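Local coordinates for protein putative solute-binding component of ABC transporter (Clostridium phytofermentans, PDB 4YS6) that binds beta-D-glucose in its ligand pocket and probably serves as the sugar-binding component of an ABC transporter, at residues I169-P174 against E209-A214; F165-F170 against L199-G204; R295-Q300 against Y332-V337. All coordinates share one frame; numbering follows the deposited sequence.

Contact 1 (I169-P174 against E209-A214); sequences IFTGDP and EKVATA
Thr171 and Thr213 carry much of the polar grip between 169-174 and 209-214. The Thr213 hydroxyl, placed beside its own backbone N by a chi1 of -52°, donates through OG1 to Thr171 O at 2.8 Å, coming nearly straight on to the end of that carbonyl. The same OG1 lies at the edge of the Phe170 ring, near its plane.

Backbone bonds flank this hydroxyl. Thr171 N gives a nearly linear bond to Val211 O at 2.9 Å, and Thr213 N gives a more bent one to Gly172 O (3.0 Å, 142° at the hydrogen). In both, the donor sits above the plane of the accepting carbonyl.

The apolar contacts line up on one flank of the pairing. Val211 turns its branches against Ile169, with Val211 CG1 3.9 Å from Ile169 CB, while Val211 CG2 touches Thr171 CG2 at 3.8 Å. Thr171 CG2 also lies on Ala212 CA at 3.5 Å, its hydroxyl being taken by Ser245. Farther along, Pro174 CG touches Ala212 CB at 3.8 Å.

Asp173 OD1 lies against Ala214 CA and accepts from Gly215 N just beyond it, while OD2 accepts from Gly175 N.

The chain thus leaves strand 165-170 at its C-terminal end beside a segment leaving helix 208-211. In type I periplasmic binding proteins such strand ends border the ligand cleft; here the two loops run on to Asp176, Asn178 and Trp216 of the glucose pocket.

Contact 2 (F165-F170 against L199-G204); sequences FNLEIF and LVVKSG
Glu168 reaches Ser203 because its CG stands beside the backbone N and the chain bends at chi2 (-70°), bringing the carboxylate across to the turn. Ser203 answers with OG between its own N and carbonyl carbon (chi1 73°), where the hydroxyl and the backbone N-H both face the acid. Ser203 OG donates to Glu168 OE1 at 2.6 Å and Ser203 N to Glu168 OE2 at 3.1 Å, each on the syn lone pair, a two-pronged grip that would fix the rotation of the carboxylate. Tyr233 OH adds a further bond to OE2, and Ser203 OG is also bonded to Ser205 N.

The strands themselves pair in parallel, with Phe165 beside Leu199 and Asn166 beside Val200. Val200 N bonds to Phe165 O at 2.8 Å and Val200 O takes Leu167 N at 2.9 Å, so both polar groups of one residue tie the edge strand on. Beyond this ladder, Val201 CA rests against Leu167 O at 3.3 Å. The chain then goes into a type I turn, Val201 to Gly204, which sets Ser203 before Glu168.

On the face holding Phe165 and Leu199, Leu199 CD2 meets Phe165 CB at 4.0 Å. Leu167 CD2 packs obliquely on Val201 CG2 at 4.1 Å.

The contact closes the beta-alpha-beta unit of strand 165-170, helix 177-195 and strand 199-200. Leu199 lies on helix 177-195, whereas Glu168 and Ser203 touch helix 218-232. Strand 165-170 is bonded to strand 241-244 next to it in the four-stranded parallel sheet, and 199-200 forms that sheet's outer edge within the chain.

Contact 3 (R295-Q300 against Y332-V337); sequences RTLASQ and YLCEPV
Gln300 lays its amide over the Tyr332 ring. Its CG stands beside the backbone N, and a bend at chi2 (-55°) carries NE2 over the aromatic face. NE2 then lies 3.3 Å above the ring plane, over its centre, with Tyr332 CZ the nearest ring atom at 3.4 Å. Amide and ring planes are inclined by 37°, so the nitrogen end dips toward the ring while CD stays farther back, 3.9 Å from Tyr332 CE1. On the strand, the tyrosine extends with CG anti to the backbone N (chi1 -167°), which holds the ring out toward the helix. At the other end of the amide, OE1 is bonded to Lys303 NZ, which identifies the oxygen side and should steady the group's rotation.

Cys334, two residues on along strand 331-339, also points at the helix. Its SG settles among Thr296, Leu297 and Gln300: it lies 4.0 Å from Gln300 CG, 4.2 Å from Leu297 CD1 and 4.2 Å from Thr296 CG2. Leu297 also touches Ala137 and Phe139 of strand 135-139, as well as Arg50 and Asp124 of the glucose pocket.

Helix 295-300 and strand 332-334 run nearly antiparallel, their axes 9.5 Å apart at the closest point. Between them the helix meets the sheet through side chains rather than paired backbone: the sulfur rests on aliphatic carbons of Thr296, Leu297 and Gln300, and the partly positive amide nitrogen over the electron-rich tyrosine face probably adds a mild electrostatic attraction.

Contacts 1 and 2 share strand 165-170 but use opposite ends of it: 199-204 pairs with the end farther from the sugar, while 209-214 meets the end that opens into the pocket loops. Contact 3 belongs to the other sheet, on the opposite side of the chain's centre, about 15 Å from contact 1 between nearest atoms. Contacts 1 and 3 are mostly buried, whereas contact 2, whose centre lies about 22 Å from the chain's centre, is only partly so. Chemistry follows place: contact 2 combines a regular parallel ladder with a carboxylate clasp, contact 1 has irregular loop bonds and a threonine hydroxyl, and contact 3 relies on helix-to-sheet side-chain packing.

Contact 1 (I169-P174 against E209-A214)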
ATOM      1  N   ILE A 169      -4.196  15.165  -5.740  1.00 13.19           N
ATOM      2  CA  ILE A 169      -3.682  14.185  -4.792  1.00 10.84           C
ATOM      3  C   ILE A 169      -4.726  13.112  -4.524  1.00 10.88           C
ATOM      4  O   ILE A 169      -5.882  13.441  -4.283  1.00 12.82           O
ATOM      5  CB  ILE A 169      -3.322  14.849  -3.459  1.00 11.92           C
ATOM      6  CG1 ILE A 169      -2.282  15.958  -3.630  1.00 13.05           C
ATOM      7  CG2 ILE A 169      -2.805  13.819  -2.467  1.00 15.45           C
ATOM      8  CD1 ILE A 169      -2.286  16.939  -2.466  1.00 16.97           C
ATOM      9  N   PHE A 170      -4.294  11.857  -4.586  1.00 11.23           N
ATOM     10  CA  PHE A 170      -5.149  10.691  -4.299  1.00 13.51           C
ATOM     11  C   PHE A 170      -4.409   9.774  -3.358  1.00 13.21           C
ATOM     12  O   PHE A 170      -3.351   9.261  -3.736  1.00 14.84           O
ATOM     13  CB  PHE A 170      -5.495   9.924  -5.561  1.00 15.28           C
ATOM     14  CG  PHE A 170      -6.454  10.637  -6.466  1.00 10.54           C
ATOM     15  CD1 PHE A 170      -6.052  11.767  -7.164  1.00 12.45           C
ATOM     16  CD2 PHE A 170      -7.755  10.174  -6.625  1.00 15.19           C
ATOM     17  CE1 PHE A 170      -6.953  12.437  -7.977  1.00 15.01           C
ATOM     18  CE2 PHE A 170      -8.641  10.834  -7.450  1.00 14.87           C
ATOM     19  CZ  PHE A 170      -8.237  11.974  -8.113  1.00 16.43           C
ATOM     20  N   THR A 171      -4.909   9.592  -2.139  1.00 13.16           N
ATOM     21  CA  THR A 171      -4.301   8.601  -1.256  1.00 14.01           C
ATOM     22  C   THR A 171      -5.292   7.459  -0.944  1.00 16.18           C
ATOM     23  O   THR A 171      -6.323   7.284  -1.616  1.00 13.00           O
ATOM     24  CB  THR A 171      -3.728   9.254   0.041  1.00 19.66           C
ATOM     25  OG1 THR A 171      -2.827   8.337   0.698  1.00 16.45           O
ATOM     26  CG2 THR A 171      -4.822   9.674   0.995  1.00 16.80           C
ATOM     27  N   GLY A 172      -4.933   6.629   0.024  1.00 12.95           N
ATOM     28  CA  GLY A 172      -5.635   5.390   0.238  1.00 12.82           C
ATOM     29  C   GLY A 172      -6.775   5.498   1.221  1.00 13.69           C
ATOM     30  O   GLY A 172      -7.277   6.585   1.525  1.00 15.00           O
ATOM     31  N   ASP A 173      -7.192   4.341   1.726  1.00 14.80           N
ATOM     32  CA  ASP A 173      -8.362   4.279   2.589  1.00 16.99           C
ATOM     33  C   ASP A 173      -8.014   4.841   3.955  1.00 13.25           C
ATOM     34  O   ASP A 173      -6.939   4.552   4.490  1.00 16.78           O
ATOM     35  CB  ASP A 173      -8.848   2.849   2.716  1.00 17.03           C
ATOM     36  CG  ASP A 173     -10.115   2.741   3.539  1.00 19.32           C
ATOM     37  OD1 ASP A 173     -11.217   2.927   2.968  1.00 20.25           O
ATOM     38  OD2 ASP A 173     -10.005   2.522   4.768  1.00 20.51           O
ATOM     39  N   PRO A 174      -8.926   5.626   4.544  1.00 15.90           N
ATOM     40  CA  PRO A 174      -8.590   6.221   5.839  1.00 17.11           C
ATOM     41  C   PRO A 174      -8.490   5.210   6.995  1.00 18.66           C
ATOM     42  O   PRO A 174      -8.001   5.548   8.058  1.00 24.08           O
ATOM     43  CB  PRO A 174      -9.742   7.205   6.095  1.00 28.96           C
ATOM     44  CG  PRO A 174     -10.561   7.250   4.868  1.00 24.92           C
ATOM     45  CD  PRO A 174     -10.221   6.089   4.004  1.00 17.70           C
ATOM     46  N   GLU A 209      -8.049  13.786   4.816  1.00 16.69           N
ATOM     47  CA  GLU A 209      -9.463  13.430   4.778  1.00 20.40           C
ATOM     48  C   GLU A 209     -10.101  13.676   3.426  1.00 23.09           C
ATOM     49  O   GLU A 209     -11.006  12.936   3.019  1.00 25.11           O
ATOM     50  CB  GLU A 209     -10.242  14.215   5.842  1.00 37.30           C
ATOM     51  CG  GLU A 209     -10.115  15.735   5.695  1.00 60.16           C
ATOM     52  CD  GLU A 209     -10.881  16.512   6.752  1.00 70.56           C
ATOM     53  OE1 GLU A 209     -11.764  15.917   7.410  1.00 70.91           O
ATOM     54  OE2 GLU A 209     -10.598  17.722   6.918  1.00 69.72           O
ATOM     55  N   LYS A 210      -9.670  14.739   2.751  1.00 17.35           N
ATOM     56  CA  LYS A 210     -10.271  15.142   1.479  1.00 18.59           C
ATOM     57  C   LYS A 210      -9.719  14.349   0.279  1.00 20.80           C
ATOM     58  O   LYS A 210     -10.365  14.265  -0.761  1.00 17.84           O
ATOM     59  CB  LYS A 210     -10.042  16.627   1.230  1.00 16.83           C
ATOM     60  CG  LYS A 210     -10.739  17.578   2.210  1.00 23.36           C
ATOM     61  CD  LYS A 210     -10.632  19.022   1.695  1.00 42.74           C
ATOM     62  CE  LYS A 210     -11.310  20.056   2.603  1.00 58.21           C
ATOM     63  NZ  LYS A 210     -10.637  20.223   3.927  1.00 61.63           N
ATOM     64  N   VAL A 211      -8.517  13.798   0.405  1.00 15.65           N
ATOM     65  CA  VAL A 211      -7.885  13.113  -0.727  1.00 15.26           C
ATOM     66  C   VAL A 211      -7.851  11.594  -0.601  1.00 15.24           C
ATOM     67  O   VAL A 211      -7.411  10.895  -1.530  1.00 12.82           O
ATOM     68  CB  VAL A 211      -6.448  13.624  -0.940  1.00 15.35           C
ATOM     69  CG1 VAL A 211      -6.491  15.106  -1.251  1.00 18.48           C
ATOM     70  CG2 VAL A 211      -5.569  13.378   0.271  1.00 14.45           C
ATOM     71  N   ALA A 212      -8.317  11.085   0.539  1.00 15.26           N
ATOM     72  CA  ALA A 212      -8.361   9.654   0.791  1.00 14.97           C
ATOM     73  C   ALA A 212      -9.356   8.976  -0.136  1.00 17.41           C
ATOM     74  O   ALA A 212     -10.375   9.544  -0.472  1.00 21.99           O
ATOM     75  CB  ALA A 212      -8.741   9.380   2.237  1.00 20.30           C
ATOM     76  N   THR A 213      -9.036   7.762  -0.558  1.00 14.95           N
ATOM     77  CA  THR A 213      -9.881   7.020  -1.496  1.00 15.78           C
ATOM     78  C   THR A 213     -10.419   5.786  -0.792  1.00 14.73           C
ATOM     79  O   THR A 213      -9.679   4.853  -0.501  1.00 13.85           O
ATOM     80  CB  THR A 213      -9.107   6.588  -2.774  1.00 16.23           C
ATOM     81  OG1 THR A 213      -8.437   7.714  -3.365  1.00 16.30           O
ATOM     82  CG2 THR A 213     -10.072   5.975  -3.829  1.00 16.63           C
ATOM     83  N   ALA A 214     -11.723   5.769  -0.545  1.00 15.44           N
ATOM     84  CA  ALA A 214     -12.352   4.634   0.122  1.00 17.33           C
ATOM     85  C   ALA A 214     -12.040   3.277  -0.528  1.00 18.63           C
ATOM     86  O   ALA A 214     -12.169   3.102  -1.748  1.00 17.64           O
ATOM     87  CB  ALA A 214     -13.859   4.856   0.166  1.00 22.28           C
TER

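Contact 2 (F165-F170 against L199-G204)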
ATOM      1  N   PHE A 165       2.596  25.221 -10.691  1.00 15.88           N
ATOM      2  CA  PHE A 165       2.248  23.938 -11.281  1.00 14.69           C
ATOM      3  C   PHE A 165       0.984  23.421 -10.615  1.00 20.56           C
ATOM      4  O   PHE A 165       0.820  23.559  -9.406  1.00 21.30           O
ATOM      5  CB  PHE A 165       3.340  22.904 -11.095  1.00 17.06           C
ATOM      6  CG  PHE A 165       4.658  23.291 -11.673  1.00 19.08           C
ATOM      7  CD1 PHE A 165       4.934  23.029 -12.997  1.00 20.05           C
ATOM      8  CD2 PHE A 165       5.632  23.876 -10.886  1.00 24.65           C
ATOM      9  CE1 PHE A 165       6.142  23.362 -13.539  1.00 18.76           C
ATOM     10  CE2 PHE A 165       6.865  24.201 -11.427  1.00 21.45           C
ATOM     11  CZ  PHE A 165       7.112  23.947 -12.760  1.00 20.24           C
ATOM     12  N   ASN A 166       0.131  22.769 -11.391  1.00 13.87           N
ATOM     13  CA  ASN A 166      -1.138  22.255 -10.878  1.00 15.58           C
ATOM     14  C   ASN A 166      -0.985  20.809 -10.443  1.00 17.45           C
ATOM     15  O   ASN A 166      -0.531  19.970 -11.205  1.00 17.04           O
ATOM     16  CB  ASN A 166      -2.224  22.389 -11.929  1.00 19.44           C
ATOM     17  CG  ASN A 166      -2.581  23.833 -12.201  1.00 22.67           C
ATOM     18  OD1 ASN A 166      -2.474  24.315 -13.331  1.00 26.26           O
ATOM     19  ND2 ASN A 166      -2.973  24.543 -11.157  1.00 25.53           N
ATOM     20  N   LEU A 167      -1.408  20.537  -9.212  1.00 13.43           N
ATOM     21  CA  LEU A 167      -1.287  19.235  -8.575  1.00 12.98           C
ATOM     22  C   LEU A 167      -2.645  18.736  -8.118  1.00 15.59           C
ATOM     23  O   LEU A 167      -3.442  19.535  -7.647  1.00 15.04           O
ATOM     24  CB  LEU A 167      -0.370  19.353  -7.357  1.00 15.03           C
ATOM     25  CG  LEU A 167      -0.217  18.123  -6.448  1.00 14.86           C
ATOM     26  CD1 LEU A 167       0.606  17.087  -7.126  1.00 15.11           C
ATOM     27  CD2 LEU A 167       0.400  18.492  -5.110  1.00 16.89           C
ATOM     28  N   GLU A 168      -2.917  17.447  -8.264  1.00 13.21           N
ATOM     29  CA  GLU A 168      -4.012  16.824  -7.506  1.00 13.72           C
ATOM     30  C   GLU A 168      -3.472  15.607  -6.766  1.00 14.88           C
ATOM     31  O   GLU A 168      -2.427  15.077  -7.114  1.00 12.09           O
ATOM     32  CB  GLU A 168      -5.188  16.452  -8.412  1.00 15.92           C
ATOM     33  CG  GLU A 168      -5.835  17.673  -9.136  1.00 16.65           C
ATOM     34  CD  GLU A 168      -6.612  18.606  -8.207  1.00 17.01           C
ATOM     35  OE1 GLU A 168      -7.025  18.170  -7.114  1.00 17.35           O
ATOM     36  OE2 GLU A 168      -6.833  19.778  -8.584  1.00 15.96           O
ATOM     37  N   ILE A 169      -4.196  15.165  -5.740  1.00 13.19           N
ATOM     38  CA  ILE A 169      -3.682  14.185  -4.792  1.00 10.84           C
ATOM     39  C   ILE A 169      -4.726  13.112  -4.524  1.00 10.88           C
ATOM     40  O   ILE A 169      -5.882  13.441  -4.283  1.00 12.82           O
ATOM     41  CB  ILE A 169      -3.322  14.849  -3.459  1.00 11.92           C
ATOM     42  CG1 ILE A 169      -2.282  15.958  -3.630  1.00 13.05           C
ATOM     43  CG2 ILE A 169      -2.805  13.819  -2.467  1.00 15.45           C
ATOM     44  CD1 ILE A 169      -2.286  16.939  -2.466  1.00 16.97           C
ATOM     45  N   PHE A 170      -4.294  11.857  -4.586  1.00 11.23           N
ATOM     46  CA  PHE A 170      -5.149  10.691  -4.299  1.00 13.51           C
ATOM     47  C   PHE A 170      -4.409   9.774  -3.358  1.00 13.21           C
ATOM     48  O   PHE A 170      -3.351   9.261  -3.736  1.00 14.84           O
ATOM     49  CB  PHE A 170      -5.495   9.924  -5.561  1.00 15.28           C
ATOM     50  CG  PHE A 170      -6.454  10.637  -6.466  1.00 10.54           C
ATOM     51  CD1 PHE A 170      -6.052  11.767  -7.164  1.00 12.45           C
ATOM     52  CD2 PHE A 170      -7.755  10.174  -6.625  1.00 15.19           C
ATOM     53  CE1 PHE A 170      -6.953  12.437  -7.977  1.00 15.01           C
ATOM     54  CE2 PHE A 170      -8.641  10.834  -7.450  1.00 14.87           C
ATOM     55  CZ  PHE A 170      -8.237  11.974  -8.113  1.00 16.43           C
ATOM     56  N   LEU A 199       3.136  25.008  -5.978  1.00 18.32           N
ATOM     57  CA  LEU A 199       2.135  23.993  -6.328  1.00 15.30           C
ATOM     58  C   LEU A 199       0.746  24.491  -5.952  1.00 22.69           C
ATOM     59  O   LEU A 199       0.523  24.977  -4.838  1.00 25.50           O
ATOM     60  CB  LEU A 199       2.400  22.687  -5.603  1.00 18.42           C
ATOM     61  CG  LEU A 199       3.738  22.056  -5.920  1.00 16.04           C
ATOM     62  CD1 LEU A 199       3.941  20.866  -4.988  1.00 18.00           C
ATOM     63  CD2 LEU A 199       3.773  21.610  -7.364  1.00 19.44           C
ATOM     64  N   VAL A 200      -0.170  24.375  -6.902  1.00 16.64           N
ATOM     65  CA  VAL A 200      -1.547  24.802  -6.732  1.00 18.00           C
ATOM     66  C   VAL A 200      -2.449  23.609  -6.903  1.00 22.72           C
ATOM     67  O   VAL A 200      -2.393  22.924  -7.922  1.00 22.08           O
ATOM     68  CB  VAL A 200      -1.929  25.856  -7.753  1.00 20.78           C
ATOM     69  CG1 VAL A 200      -3.441  26.094  -7.747  1.00 30.10           C
ATOM     70  CG2 VAL A 200      -1.167  27.144  -7.471  1.00 28.60           C
ATOM     71  N   VAL A 201      -3.300  23.366  -5.922  1.00 19.04           N
ATOM     72  CA  VAL A 201      -4.247  22.257  -6.032  1.00 16.38           C
ATOM     73  C   VAL A 201      -5.589  22.876  -6.385  1.00 22.51           C
ATOM     74  O   VAL A 201      -6.266  23.440  -5.515  1.00 17.73           O
ATOM     75  CB  VAL A 201      -4.309  21.435  -4.733  1.00 16.86           C
ATOM     76  CG1 VAL A 201      -5.326  20.320  -4.855  1.00 17.26           C
ATOM     77  CG2 VAL A 201      -2.941  20.842  -4.412  1.00 23.29           C
ATOM     78  N   LYS A 202      -5.969  22.829  -7.665  1.00 18.74           N
ATOM     79  CA  LYS A 202      -7.128  23.597  -8.112  1.00 19.04           C
ATOM     80  C   LYS A 202      -8.436  23.163  -7.438  1.00 21.28           C
ATOM     81  O   LYS A 202      -9.309  23.993  -7.186  1.00 22.82           O
ATOM     82  CB  LYS A 202      -7.310  23.518  -9.637  1.00 26.33           C
ATOM     83  CG  LYS A 202      -6.254  24.252 -10.439  1.00 31.12           C
ATOM     84  CD  LYS A 202      -6.862  25.308 -11.372  1.00 41.83           C
ATOM     85  CE  LYS A 202      -7.921  24.725 -12.302  1.00 47.95           C
ATOM     86  NZ  LYS A 202      -8.584  25.709 -13.226  1.00 44.59           N
ATOM     87  N   SER A 203      -8.570  21.869  -7.159  1.00 18.78           N
ATOM     88  CA  SER A 203      -9.754  21.341  -6.459  1.00 21.96           C
ATOM     89  C   SER A 203      -9.845  21.794  -5.003  1.00 21.33           C
ATOM     90  O   SER A 203     -10.915  21.686  -4.365  1.00 23.88           O
ATOM     91  CB  SER A 203      -9.759  19.818  -6.496  1.00 19.90           C
ATOM     92  OG  SER A 203      -8.785  19.291  -5.620  1.00 19.05           O
ATOM     93  N   GLY A 204      -8.728  22.267  -4.461  1.00 20.12           N
ATOM     94  CA  GLY A 204      -8.641  22.647  -3.056  1.00 18.77           C
ATOM     95  C   GLY A 204      -8.516  21.481  -2.075  1.00 18.56           C
ATOM     96  O   GLY A 204      -8.427  21.695  -0.867  1.00 21.26           O
TER

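Contact 3 (R295-Q300 against Y332-V337)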
ATOM      1  N   ARG A 295       7.394 -11.449  -2.033  1.00 13.52           N
ATOM      2  CA  ARG A 295       8.036 -12.700  -1.675  1.00 13.96           C
ATOM      3  C   ARG A 295       8.988 -12.473  -0.506  1.00 15.26           C
ATOM      4  O   ARG A 295       9.162 -13.337   0.368  1.00 17.73           O
ATOM      5  CB  ARG A 295       8.801 -13.267  -2.863  1.00 15.18           C
ATOM      6  CG  ARG A 295       7.966 -13.528  -4.067  1.00 17.89           C
ATOM      7  CD  ARG A 295       8.857 -13.915  -5.227  1.00 21.78           C
ATOM      8  NE  ARG A 295       9.683 -12.773  -5.623  1.00 17.18           N
ATOM      9  CZ  ARG A 295      10.481 -12.770  -6.681  1.00 20.05           C
ATOM     10  NH1 ARG A 295      10.572 -13.842  -7.437  1.00 19.49           N
ATOM     11  NH2 ARG A 295      11.182 -11.693  -6.968  1.00 19.36           N
ATOM     12  N   THR A 296       9.631 -11.304  -0.518  1.00 13.69           N
ATOM     13  CA  THR A 296      10.573 -10.921   0.527  1.00 15.07           C
ATOM     14  C   THR A 296       9.864 -10.660   1.833  1.00 15.97           C
ATOM     15  O   THR A 296      10.324 -11.075   2.902  1.00 16.97           O
ATOM     16  CB  THR A 296      11.348  -9.654   0.132  1.00 23.93           C
ATOM     17  OG1 THR A 296      12.040  -9.910  -1.092  1.00 27.36           O
ATOM     18  CG2 THR A 296      12.353  -9.267   1.210  1.00 30.20           C
ATOM     19  N   LEU A 297       8.754  -9.940   1.746  1.00 14.22           N
ATOM     20  CA  LEU A 297       7.945  -9.678   2.933  1.00 16.57           C
ATOM     21  C   LEU A 297       7.481 -11.002   3.538  1.00 14.53           C
ATOM     22  O   LEU A 297       7.609 -11.213   4.750  1.00 14.46           O
ATOM     23  CB  LEU A 297       6.752  -8.785   2.594  1.00 13.88           C
ATOM     24  CG  LEU A 297       5.823  -8.426   3.751  1.00 17.04           C
ATOM     25  CD1 LEU A 297       6.589  -7.811   4.885  1.00 19.54           C
ATOM     26  CD2 LEU A 297       4.744  -7.453   3.254  1.00 17.71           C
ATOM     27  N   ALA A 298       6.960 -11.902   2.703  1.00 13.19           N
ATOM     28  CA  ALA A 298       6.508 -13.204   3.179  1.00 13.53           C
ATOM     29  C   ALA A 298       7.651 -13.966   3.835  1.00 13.88           C
ATOM     30  O   ALA A 298       7.458 -14.585   4.882  1.00 15.69           O
ATOM     31  CB  ALA A 298       5.900 -14.019   2.065  1.00 15.68           C
ATOM     32  N   SER A 299       8.843 -13.899   3.250  1.00 16.33           N
ATOM     33  CA  SER A 299      10.003 -14.573   3.817  1.00 14.66           C
ATOM     34  C   SER A 299      10.314 -14.065   5.222  1.00 17.86           C
ATOM     35  O   SER A 299      10.618 -14.849   6.127  1.00 16.28           O
ATOM     36  CB  SER A 299      11.225 -14.387   2.904  1.00 19.49           C
ATOM     37  OG  SER A 299      12.347 -15.023   3.496  1.00 28.57           O
ATOM     38  N   GLN A 300      10.212 -12.757   5.414  1.00 16.16           N
ATOM     39  CA  GLN A 300      10.513 -12.158   6.702  1.00 16.09           C
ATOM     40  C   GLN A 300       9.457 -12.580   7.717  1.00 15.17           C
ATOM     41  O   GLN A 300       9.778 -12.882   8.875  1.00 15.26           O
ATOM     42  CB  GLN A 300      10.584 -10.641   6.599  1.00 17.24           C
ATOM     43  CG  GLN A 300      11.802 -10.157   5.868  1.00 17.77           C
ATOM     44  CD  GLN A 300      13.085 -10.689   6.485  1.00 24.14           C
ATOM     45  OE1 GLN A 300      13.817 -11.455   5.863  1.00 29.91           O
ATOM     46  NE2 GLN A 300      13.344 -10.310   7.719  1.00 24.39           N
ATOM     47  N   TYR A 332       9.666  -5.119  11.341  1.00 12.11           N
ATOM     48  CA  TYR A 332      10.677  -5.305  10.305  1.00 12.19           C
ATOM     49  C   TYR A 332      10.209  -4.562   9.082  1.00 15.04           C
ATOM     50  O   TYR A 332       9.129  -4.845   8.568  1.00 14.94           O
ATOM     51  CB  TYR A 332      10.928  -6.766   9.969  1.00 14.01           C
ATOM     52  CG  TYR A 332      12.168  -6.917   9.140  1.00 13.97           C
ATOM     53  CD1 TYR A 332      12.142  -6.693   7.773  1.00 18.17           C
ATOM     54  CD2 TYR A 332      13.373  -7.213   9.732  1.00 16.22           C
ATOM     55  CE1 TYR A 332      13.301  -6.791   7.008  1.00 22.20           C
ATOM     56  CE2 TYR A 332      14.539  -7.311   8.977  1.00 19.12           C
ATOM     57  CZ  TYR A 332      14.483  -7.097   7.619  1.00 23.84           C
ATOM     58  OH  TYR A 332      15.632  -7.198   6.872  1.00 31.60           O
ATOM     59  N   LEU A 333      11.027  -3.610   8.647  1.00 14.12           N
ATOM     60  CA  LEU A 333      10.741  -2.788   7.472  1.00 14.85           C
ATOM     61  C   LEU A 333      11.629  -3.213   6.306  1.00 17.40           C
ATOM     62  O   LEU A 333      12.858  -3.075   6.379  1.00 15.93           O
ATOM     63  CB  LEU A 333      10.983  -1.320   7.779  1.00 11.81           C
ATOM     64  CG  LEU A 333       9.894  -0.505   8.482  1.00 22.20           C
ATOM     65  CD1 LEU A 333       9.282  -1.214   9.654  1.00 24.93           C
ATOM     66  CD2 LEU A 333      10.438   0.867   8.906  1.00 20.90           C
ATOM     67  N   CYS A 334      11.011  -3.765   5.269  1.00 16.69           N
ATOM     68  CA  CYS A 334      11.721  -4.093   4.035  1.00 17.61           C
ATOM     69  C   CYS A 334      11.869  -2.844   3.157  1.00 18.97           C
ATOM     70  O   CYS A 334      11.104  -1.882   3.260  1.00 15.51           O
ATOM     71  CB  CYS A 334      10.994  -5.181   3.253  1.00 19.20           C
ATOM     72  SG  CYS A 334      10.636  -6.757   4.139  1.00 33.38           S
ATOM     73  N   GLU A 335      12.832  -2.881   2.241  1.00 19.31           N
ATOM     74  CA  GLU A 335      13.139  -1.719   1.409  1.00 19.37           C
ATOM     75  C   GLU A 335      12.318  -1.680   0.108  1.00 17.24           C
ATOM     76  O   GLU A 335      12.288  -2.657  -0.648  1.00 21.84           O
ATOM     77  CB  GLU A 335      14.633  -1.709   1.066  1.00 39.59           C
ATOM     78  CG  GLU A 335      15.108  -0.392   0.472  1.00 57.62           C
ATOM     79  CD  GLU A 335      16.603  -0.366   0.219  1.00 75.45           C
ATOM     80  OE1 GLU A 335      17.106  -1.278  -0.472  1.00 83.78           O
ATOM     81  OE2 GLU A 335      17.276   0.562   0.715  1.00 79.53           O
ATOM     82  N   PRO A 336      11.601  -0.570  -0.128  1.00 17.11           N
ATOM     83  CA  PRO A 336      10.863  -0.412  -1.387  1.00 16.35           C
ATOM     84  C   PRO A 336      11.812   0.102  -2.455  1.00 17.02           C
ATOM     85  O   PRO A 336      12.812   0.754  -2.112  1.00 19.31           O
ATOM     86  CB  PRO A 336       9.776   0.600  -1.025  1.00 21.87           C
ATOM     87  CG  PRO A 336      10.420   1.463   0.001  1.00 23.01           C
ATOM     88  CD  PRO A 336      11.371   0.574   0.770  1.00 14.29           C
ATOM     89  N   VAL A 337      11.535  -0.204  -3.722  1.00 12.93           N
ATOM     90  CA  VAL A 337      12.472   0.106  -4.801  1.00 13.72           C
ATOM     91  C   VAL A 337      11.783   0.914  -5.877  1.00 14.52           C
ATOM     92  O   VAL A 337      10.704   0.554  -6.343  1.00 14.89           O
ATOM     93  CB  VAL A 337      13.056  -1.196  -5.426  1.00 19.80           C
ATOM     94  CG1 VAL A 337      14.002  -0.879  -6.568  1.00 26.05           C
ATOM     95  CG2 VAL A 337      13.782  -2.003  -4.355  1.00 22.40           C
TER